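Local coordinates for phytase (Debaryomyces castellii, PDB 2GFI), which hydrolyses phytate (inositol hexakisphosphate) as a 3-phytase of the histidine acid phosphatase family, releasing phosphate, at residues Tyr226-Arg237 with Phe275-Ser286. Numbering follows the deposited sequence.
Sequences YTTEYLTKALNR and FTNEEFIQYSYS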
ATOM      1  N   TYR A 226     -29.828 -18.967  13.465  1.00 29.56           N
ATOM      2  CA  TYR A 226     -28.710 -18.063  13.715  1.00 27.95           C
ATOM      3  C   TYR A 226     -29.205 -16.684  14.185  1.00 27.60           C
ATOM      4  O   TYR A 226     -30.188 -16.158  13.665  1.00 28.21           O
ATOM      5  CB  TYR A 226     -27.825 -17.953  12.475  1.00 26.71           C
ATOM      6  CG  TYR A 226     -26.640 -17.042  12.698  1.00 26.12           C
ATOM      7  CD1 TYR A 226     -25.616 -17.397  13.580  1.00 25.10           C
ATOM      8  CD2 TYR A 226     -26.554 -15.823  12.056  1.00 23.68           C
ATOM      9  CE1 TYR A 226     -24.554 -16.573  13.804  1.00 24.33           C
ATOM     10  CE2 TYR A 226     -25.487 -14.988  12.269  1.00 22.75           C
ATOM     11  CZ  TYR A 226     -24.484 -15.367  13.138  1.00 25.06           C
ATOM     12  OH  TYR A 226     -23.401 -14.531  13.350  1.00 24.40           O
ATOM     13  N   THR A 227     -28.523 -16.117  15.168  1.00 26.85           N
ATOM     14  CA  THR A 227     -28.902 -14.846  15.783  1.00 26.53           C
ATOM     15  C   THR A 227     -29.235 -13.712  14.800  1.00 26.94           C
ATOM     16  O   THR A 227     -28.581 -13.552  13.766  1.00 26.82           O
ATOM     17  CB  THR A 227     -27.779 -14.412  16.763  1.00 26.42           C
ATOM     18  OG1 THR A 227     -28.106 -13.147  17.357  1.00 25.38           O
ATOM     19  CG2 THR A 227     -26.414 -14.197  16.011  1.00 25.76           C
ATOM     20  N   THR A 228     -30.276 -12.945  15.128  1.00 27.10           N
ATOM     21  CA  THR A 228     -30.658 -11.728  14.395  1.00 26.62           C
ATOM     22  C   THR A 228     -30.568 -10.543  15.336  1.00 26.49           C
ATOM     23  O   THR A 228     -30.923  -9.443  14.975  1.00 26.43           O
ATOM     24  CB  THR A 228     -32.118 -11.802  13.864  1.00 26.85           C
ATOM     25  OG1 THR A 228     -32.995 -12.226  14.928  1.00 28.59           O
ATOM     26  CG2 THR A 228     -32.286 -12.877  12.805  1.00 25.99           C
ATOM     27  N   GLU A 229     -30.093 -10.775  16.551  1.00 27.15           N
ATOM     28  CA  GLU A 229     -30.020  -9.733  17.576  1.00 28.13           C
ATOM     29  C   GLU A 229     -29.224  -8.522  17.116  1.00 27.02           C
ATOM     30  O   GLU A 229     -29.560  -7.397  17.444  1.00 27.17           O
ATOM     31  CB  GLU A 229     -29.446 -10.301  18.870  1.00 29.47           C
ATOM     32  CG  GLU A 229     -30.240 -11.526  19.334  1.00 36.27           C
ATOM     33  CD  GLU A 229     -29.580 -12.292  20.482  1.00 43.52           C
ATOM     34  OE1 GLU A 229     -29.613 -11.707  21.602  1.00 43.30           O
ATOM     35  OE2 GLU A 229     -29.042 -13.463  20.239  1.00 44.32           O
ATOM     36  N   TYR A 230     -28.180  -8.744  16.328  1.00 25.99           N
ATOM     37  CA  TYR A 230     -27.359  -7.643  15.853  1.00 24.57           C
ATOM     38  C   TYR A 230     -28.209  -6.706  14.992  1.00 23.60           C
ATOM     39  O   TYR A 230     -27.942  -5.525  14.928  1.00 23.98           O
ATOM     40  CB  TYR A 230     -26.133  -8.173  15.091  1.00 24.01           C
ATOM     41  CG  TYR A 230     -26.430  -8.699  13.714  1.00 22.65           C
ATOM     42  CD1 TYR A 230     -26.330  -7.869  12.605  1.00 22.00           C
ATOM     43  CD2 TYR A 230     -26.799 -10.027  13.509  1.00 21.73           C
ATOM     44  CE1 TYR A 230     -26.589  -8.353  11.319  1.00 21.95           C
ATOM     45  CE2 TYR A 230     -27.049 -10.521  12.227  1.00 21.57           C
ATOM     46  CZ  TYR A 230     -26.956  -9.664  11.144  1.00 23.14           C
ATOM     47  OH  TYR A 230     -27.245 -10.096   9.869  1.00 25.04           O
ATOM     48  N   LEU A 231     -29.235  -7.245  14.335  1.00 23.51           N
ATOM     49  CA  LEU A 231     -30.154  -6.444  13.512  1.00 22.98           C
ATOM     50  C   LEU A 231     -30.971  -5.513  14.391  1.00 23.30           C
ATOM     51  O   LEU A 231     -31.091  -4.318  14.106  1.00 23.52           O
ATOM     52  CB  LEU A 231     -31.051  -7.318  12.643  1.00 22.64           C
ATOM     53  CG  LEU A 231     -30.313  -8.136  11.565  1.00 22.69           C
ATOM     54  CD1 LEU A 231     -31.274  -9.169  11.007  1.00 22.06           C
ATOM     55  CD2 LEU A 231     -29.723  -7.255  10.451  1.00 20.04           C
ATOM     56  N   THR A 232     -31.472  -6.051  15.494  1.00 23.45           N
ATOM     57  CA  THR A 232     -32.221  -5.271  16.451  1.00 24.13           C
ATOM     58  C   THR A 232     -31.364  -4.171  17.039  1.00 24.12           C
ATOM     59  O   THR A 232     -31.820  -3.025  17.168  1.00 24.01           O
ATOM     60  CB  THR A 232     -32.712  -6.177  17.526  1.00 24.55           C
ATOM     61  OG1 THR A 232     -33.500  -7.201  16.910  1.00 26.02           O
ATOM     62  CG2 THR A 232     -33.688  -5.431  18.446  1.00 25.79           C
ATOM     63  N   LYS A 233     -30.117  -4.502  17.367  1.00 23.88           N
ATOM     64  CA  LYS A 233     -29.235  -3.515  17.946  1.00 24.40           C
ATOM     65  C   LYS A 233     -28.938  -2.440  16.928  1.00 23.75           C
ATOM     66  O   LYS A 233     -28.932  -1.263  17.270  1.00 23.62           O
ATOM     67  CB  LYS A 233     -27.936  -4.137  18.462  1.00 24.98           C
ATOM     68  CG  LYS A 233     -28.139  -5.130  19.614  1.00 28.74           C
ATOM     69  CD  LYS A 233     -26.838  -5.860  19.934  1.00 34.72           C
ATOM     70  CE  LYS A 233     -26.823  -6.378  21.357  1.00 34.02           C
ATOM     71  NZ  LYS A 233     -27.613  -7.646  21.438  1.00 45.37           N
ATOM     72  N   ALA A 234     -28.717  -2.837  15.676  1.00 22.86           N
ATOM     73  CA  ALA A 234     -28.395  -1.851  14.652  1.00 22.69           C
ATOM     74  C   ALA A 234     -29.606  -0.916  14.511  1.00 22.70           C
ATOM     75  O   ALA A 234     -29.462   0.290  14.643  1.00 21.90           O
ATOM     76  CB  ALA A 234     -28.047  -2.525  13.343  1.00 21.83           C
ATOM     77  N   LEU A 235     -30.797  -1.502  14.330  1.00 22.94           N
ATOM     78  CA  LEU A 235     -32.054  -0.773  14.262  1.00 23.75           C
ATOM     79  C   LEU A 235     -32.260   0.179  15.434  1.00 23.79           C
ATOM     80  O   LEU A 235     -32.562   1.348  15.241  1.00 23.58           O
ATOM     81  CB  LEU A 235     -33.228  -1.758  14.164  1.00 23.82           C
ATOM     82  CG  LEU A 235     -34.609  -1.158  13.878  1.00 24.63           C
ATOM     83  CD1 LEU A 235     -34.611  -0.297  12.587  1.00 24.42           C
ATOM     84  CD2 LEU A 235     -35.620  -2.248  13.789  1.00 23.62           C
ATOM     85  N   ASN A 236     -32.079  -0.314  16.649  1.00 24.61           N
ATOM     86  CA  ASN A 236     -32.232   0.547  17.823  1.00 25.62           C
ATOM     87  C   ASN A 236     -31.269   1.683  17.785  1.00 25.64           C
ATOM     88  O   ASN A 236     -31.604   2.769  18.237  1.00 26.65           O
ATOM     89  CB  ASN A 236     -32.066  -0.226  19.137  1.00 25.92           C
ATOM     90  CG  ASN A 236     -33.160  -1.204  19.354  1.00 26.03           C
ATOM     91  OD1 ASN A 236     -34.224  -1.075  18.777  1.00 27.28           O
ATOM     92  ND2 ASN A 236     -32.910  -2.207  20.167  1.00 29.71           N
ATOM     93  N   ARG A 237     -30.076   1.464  17.239  1.00 25.68           N
ATOM     94  CA  ARG A 237     -29.125   2.570  17.101  1.00 25.40           C
ATOM     95  C   ARG A 237     -29.641   3.628  16.127  1.00 25.68           C
ATOM     96  O   ARG A 237     -29.498   4.836  16.349  1.00 25.81           O
ATOM     97  CB  ARG A 237     -27.747   2.068  16.693  1.00 25.04           C
ATOM     98  CG  ARG A 237     -26.657   3.115  16.747  1.00 25.18           C
ATOM     99  CD  ARG A 237     -25.241   2.511  16.497  1.00 24.75           C
ATOM    100  NE  ARG A 237     -25.109   1.927  15.157  1.00 21.05           N
ATOM    101  CZ  ARG A 237     -25.029   0.631  14.853  1.00 22.86           C
ATOM    102  NH1 ARG A 237     -25.035  -0.318  15.803  1.00 19.00           N
ATOM    103  NH2 ARG A 237     -24.924   0.276  13.560  1.00 22.77           N
ATOM    104  N   PHE A 275     -22.925   0.432   9.466  1.00 18.64           N
ATOM    105  CA  PHE A 275     -22.725  -0.791  10.266  1.00 18.68           C
ATOM    106  C   PHE A 275     -21.353  -0.853  10.918  1.00 18.16           C
ATOM    107  O   PHE A 275     -20.360  -0.308  10.378  1.00 17.95           O
ATOM    108  CB  PHE A 275     -22.977  -2.049   9.412  1.00 18.50           C
ATOM    109  CG  PHE A 275     -24.400  -2.196   8.975  1.00 18.40           C
ATOM    110  CD1 PHE A 275     -25.419  -2.306   9.932  1.00 20.00           C
ATOM    111  CD2 PHE A 275     -24.732  -2.202   7.628  1.00 18.28           C
ATOM    112  CE1 PHE A 275     -26.727  -2.440   9.562  1.00 20.17           C
ATOM    113  CE2 PHE A 275     -26.061  -2.333   7.243  1.00 18.90           C
ATOM    114  CZ  PHE A 275     -27.053  -2.460   8.211  1.00 20.26           C
ATOM    115  N   THR A 276     -21.306  -1.529  12.057  1.00 17.81           N
ATOM    116  CA  THR A 276     -20.054  -1.826  12.725  1.00 17.56           C
ATOM    117  C   THR A 276     -19.479  -3.081  12.123  1.00 17.75           C
ATOM    118  O   THR A 276     -20.219  -3.867  11.547  1.00 17.76           O
ATOM    119  CB  THR A 276     -20.251  -2.034  14.229  1.00 17.89           C
ATOM    120  OG1 THR A 276     -21.093  -3.176  14.458  1.00 16.03           O
ATOM    121  CG2 THR A 276     -20.961  -0.809  14.882  1.00 17.90           C
ATOM    122  N   ASN A 277     -18.163  -3.282  12.279  1.00 18.22           N
ATOM    123  CA  ASN A 277     -17.519  -4.526  11.843  1.00 18.41           C
ATOM    124  C   ASN A 277     -18.228  -5.746  12.409  1.00 18.48           C
ATOM    125  O   ASN A 277     -18.446  -6.747  11.726  1.00 17.79           O
ATOM    126  CB  ASN A 277     -16.045  -4.544  12.275  1.00 18.21           C
ATOM    127  CG  ASN A 277     -15.204  -3.600  11.469  1.00 18.48           C
ATOM    128  OD1 ASN A 277     -15.678  -2.529  11.061  1.00 17.75           O
ATOM    129  ND2 ASN A 277     -13.958  -3.989  11.206  1.00 18.06           N
ATOM    130  N   GLU A 278     -18.615  -5.642  13.669  1.00 18.73           N
ATOM    131  CA  GLU A 278     -19.247  -6.751  14.347  1.00 22.14           C
ATOM    132  C   GLU A 278     -20.599  -7.118  13.687  1.00 20.04           C
ATOM    133  O   GLU A 278     -20.950  -8.271  13.624  1.00 20.86           O
ATOM    134  CB  GLU A 278     -19.329  -6.420  15.828  1.00 20.35           C
ATOM    135  CG  GLU A 278     -20.386  -7.183  16.600  1.00 26.31           C
ATOM    136  CD  GLU A 278     -20.264  -6.988  18.099  1.00 23.00           C
ATOM    137  OE1 GLU A 278     -19.922  -5.858  18.548  1.00 31.62           O
ATOM    138  OE2 GLU A 278     -20.507  -7.983  18.820  1.00 34.34           O
ATOM    139  N   GLU A 279     -21.314  -6.141  13.131  1.00 19.95           N
ATOM    140  CA  GLU A 279     -22.557  -6.412  12.438  1.00 19.50           C
ATOM    141  C   GLU A 279     -22.294  -7.028  11.085  1.00 19.48           C
ATOM    142  O   GLU A 279     -22.963  -7.990  10.723  1.00 20.23           O
ATOM    143  CB  GLU A 279     -23.401  -5.141  12.324  1.00 20.00           C
ATOM    144  CG  GLU A 279     -23.961  -4.741  13.669  1.00 19.69           C
ATOM    145  CD  GLU A 279     -24.215  -3.253  13.864  1.00 23.32           C
ATOM    146  OE1 GLU A 279     -23.862  -2.389  12.996  1.00 21.38           O
ATOM    147  OE2 GLU A 279     -24.761  -2.945  14.964  1.00 26.18           O
ATOM    148  N   PHE A 280     -21.329  -6.493  10.341  1.00 18.23           N
ATOM    149  CA  PHE A 280     -20.950  -7.080   9.068  1.00 17.86           C
ATOM    150  C   PHE A 280     -20.546  -8.526   9.231  1.00 17.99           C
ATOM    151  O   PHE A 280     -20.895  -9.378   8.412  1.00 18.92           O
ATOM    152  CB  PHE A 280     -19.736  -6.352   8.471  1.00 17.94           C
ATOM    153  CG  PHE A 280     -20.054  -5.063   7.830  1.00 16.18           C
ATOM    154  CD1 PHE A 280     -20.863  -5.015   6.704  1.00 17.76           C
ATOM    155  CD2 PHE A 280     -19.494  -3.889   8.312  1.00 16.23           C
ATOM    156  CE1 PHE A 280     -21.155  -3.780   6.080  1.00 16.99           C
ATOM    157  CE2 PHE A 280     -19.772  -2.672   7.721  1.00 17.31           C
ATOM    158  CZ  PHE A 280     -20.613  -2.615   6.597  1.00 17.42           C
ATOM    159  N   ILE A 281     -19.769  -8.819  10.270  1.00 17.98           N
ATOM    160  CA  ILE A 281     -19.275 -10.182  10.470  1.00 17.57           C
ATOM    161  C   ILE A 281     -20.421 -11.177  10.750  1.00 18.03           C
ATOM    162  O   ILE A 281     -20.403 -12.336  10.286  1.00 18.04           O
ATOM    163  CB  ILE A 281     -18.216 -10.168  11.593  1.00 17.52           C
ATOM    164  CG1 ILE A 281     -16.919  -9.517  11.086  1.00 16.97           C
ATOM    165  CG2 ILE A 281     -17.984 -11.538  12.132  1.00 16.68           C
ATOM    166  CD1 ILE A 281     -15.925  -9.123  12.212  1.00 17.59           C
ATOM    167  N   GLN A 282     -21.430 -10.727  11.493  1.00 18.38           N
ATOM    168  CA  GLN A 282     -22.580 -11.586  11.773  1.00 19.06           C
ATOM    169  C   GLN A 282     -23.457 -11.682  10.545  1.00 19.39           C
ATOM    170  O   GLN A 282     -23.923 -12.762  10.183  1.00 19.51           O
ATOM    171  CB  GLN A 282     -23.378 -11.064  12.959  1.00 19.39           C
ATOM    172  CG  GLN A 282     -22.664 -11.313  14.237  1.00 20.56           C
ATOM    173  CD  GLN A 282     -23.206 -10.468  15.346  1.00 21.27           C
ATOM    174  OE1 GLN A 282     -22.922  -9.267  15.407  1.00 26.12           O
ATOM    175  NE2 GLN A 282     -23.974 -11.073  16.224  1.00 19.87           N
ATOM    176  N   TYR A 283     -23.665 -10.544   9.878  1.00 19.78           N
ATOM    177  CA  TYR A 283     -24.323 -10.598   8.597  1.00 19.66           C
ATOM    178  C   TYR A 283     -23.635 -11.612   7.676  1.00 20.17           C
ATOM    179  O   TYR A 283     -24.304 -12.467   7.081  1.00 20.20           O
ATOM    180  CB  TYR A 283     -24.372  -9.253   7.899  1.00 18.46           C
ATOM    181  CG  TYR A 283     -24.966  -9.404   6.499  1.00 17.37           C
ATOM    182  CD1 TYR A 283     -26.352  -9.530   6.319  1.00 16.65           C
ATOM    183  CD2 TYR A 283     -24.149  -9.421   5.372  1.00 14.83           C
ATOM    184  CE1 TYR A 283     -26.915  -9.652   5.054  1.00 16.12           C
ATOM    185  CE2 TYR A 283     -24.685  -9.540   4.105  1.00 15.79           C
ATOM    186  CZ  TYR A 283     -26.081  -9.663   3.950  1.00 17.58           C
ATOM    187  OH  TYR A 283     -26.629  -9.775   2.703  1.00 18.01           O
ATOM    188  N   SER A 284     -22.311 -11.464   7.533  1.00 20.73           N
ATOM    189  CA  SER A 284     -21.516 -12.323   6.671  1.00 20.98           C
ATOM    190  C   SER A 284     -21.744 -13.781   6.989  1.00 20.97           C
ATOM    191  O   SER A 284     -21.841 -14.611   6.101  1.00 20.77           O
ATOM    192  CB  SER A 284     -20.038 -12.021   6.848  1.00 21.08           C
ATOM    193  OG  SER A 284     -19.303 -12.681   5.830  1.00 21.54           O
ATOM    194  N   TYR A 285     -21.809 -14.098   8.278  1.00 21.61           N
ATOM    195  CA  TYR A 285     -21.934 -15.490   8.662  1.00 21.14           C
ATOM    196  C   TYR A 285     -23.339 -16.008   8.383  1.00 22.06           C
ATOM    197  O   TYR A 285     -23.505 -17.198   8.063  1.00 22.43           O
ATOM    198  CB  TYR A 285     -21.542 -15.727  10.099  1.00 21.28           C
ATOM    199  CG  TYR A 285     -21.567 -17.196  10.415  1.00 21.01           C
ATOM    200  CD1 TYR A 285     -20.783 -18.072   9.697  1.00 20.63           C
ATOM    201  CD2 TYR A 285     -22.435 -17.715  11.391  1.00 20.54           C
ATOM    202  CE1 TYR A 285     -20.833 -19.419   9.956  1.00 23.29           C
ATOM    203  CE2 TYR A 285     -22.484 -19.055  11.664  1.00 19.39           C
ATOM    204  CZ  TYR A 285     -21.679 -19.900  10.945  1.00 20.92           C
ATOM    205  OH  TYR A 285     -21.677 -21.256  11.188  1.00 22.01           O
ATOM    206  N   SER A 286     -24.346 -15.125   8.457  1.00 21.87           N
ATOM    207  CA  SER A 286     -25.711 -15.533   8.076  1.00 22.00           C
ATOM    208  C   SER A 286     -25.788 -15.954   6.609  1.00 21.98           C
ATOM    209  O   SER A 286     -26.533 -16.899   6.253  1.00 22.60           O
ATOM    210  CB  SER A 286     -26.758 -14.452   8.419  1.00 22.05           C
ATOM    211  OG  SER A 286     -26.685 -13.342   7.549  1.00 22.63           O
TER
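Arg-237 meets Glu-279 end-on in a two-pronged salt bridge, guanidinium and carboxylate nearly coplanar (22° between planes). NH1 of Arg-237 gives an almost straight bond to OE2 of Glu-279 (2.8 Å), and its NH2 reaches OE1 (2.9 Å), both on syn lone pairs. The same OE1 accepts from Thr-276 N above the carboxylate plane, while Thr-276 OG1 accepts from Glu-279 N, completing a capping box at the start of helix 277-295. With an alanine at Glu-279, the Arg-237 guanidinium would probably lose its two-pronged partner here and Thr-276 N its carboxylate acceptor.

Among the aromatic contacts, Tyr-230 is a knob set among Glu-279, Gln-282, Tyr-283 and Ser-286. CB of Gln-282 lies over one ring face in a CH-pi contact, 3.9 Å from the Tyr-230 centroid. Tyr-226 offers a face to the edge of Tyr-285 in a T-shaped pair, centroids 5.1 Å apart. Between Tyr-230 and Arg-237, Ala-234 CB touches the Phe-275 ring edge.

The axes of 229-237 and 277-286 come within 10.0 Å at 143°, roughly antiparallel, in a helical region away from the mixed sheet, consistent with the helical domain of histidine acid phosphatases. Glu-100 also pairs with Arg-237, helix 249-266 packs against Leu-235 and Phe-275, and Phe-408 of a second subunit packs on Gln-282.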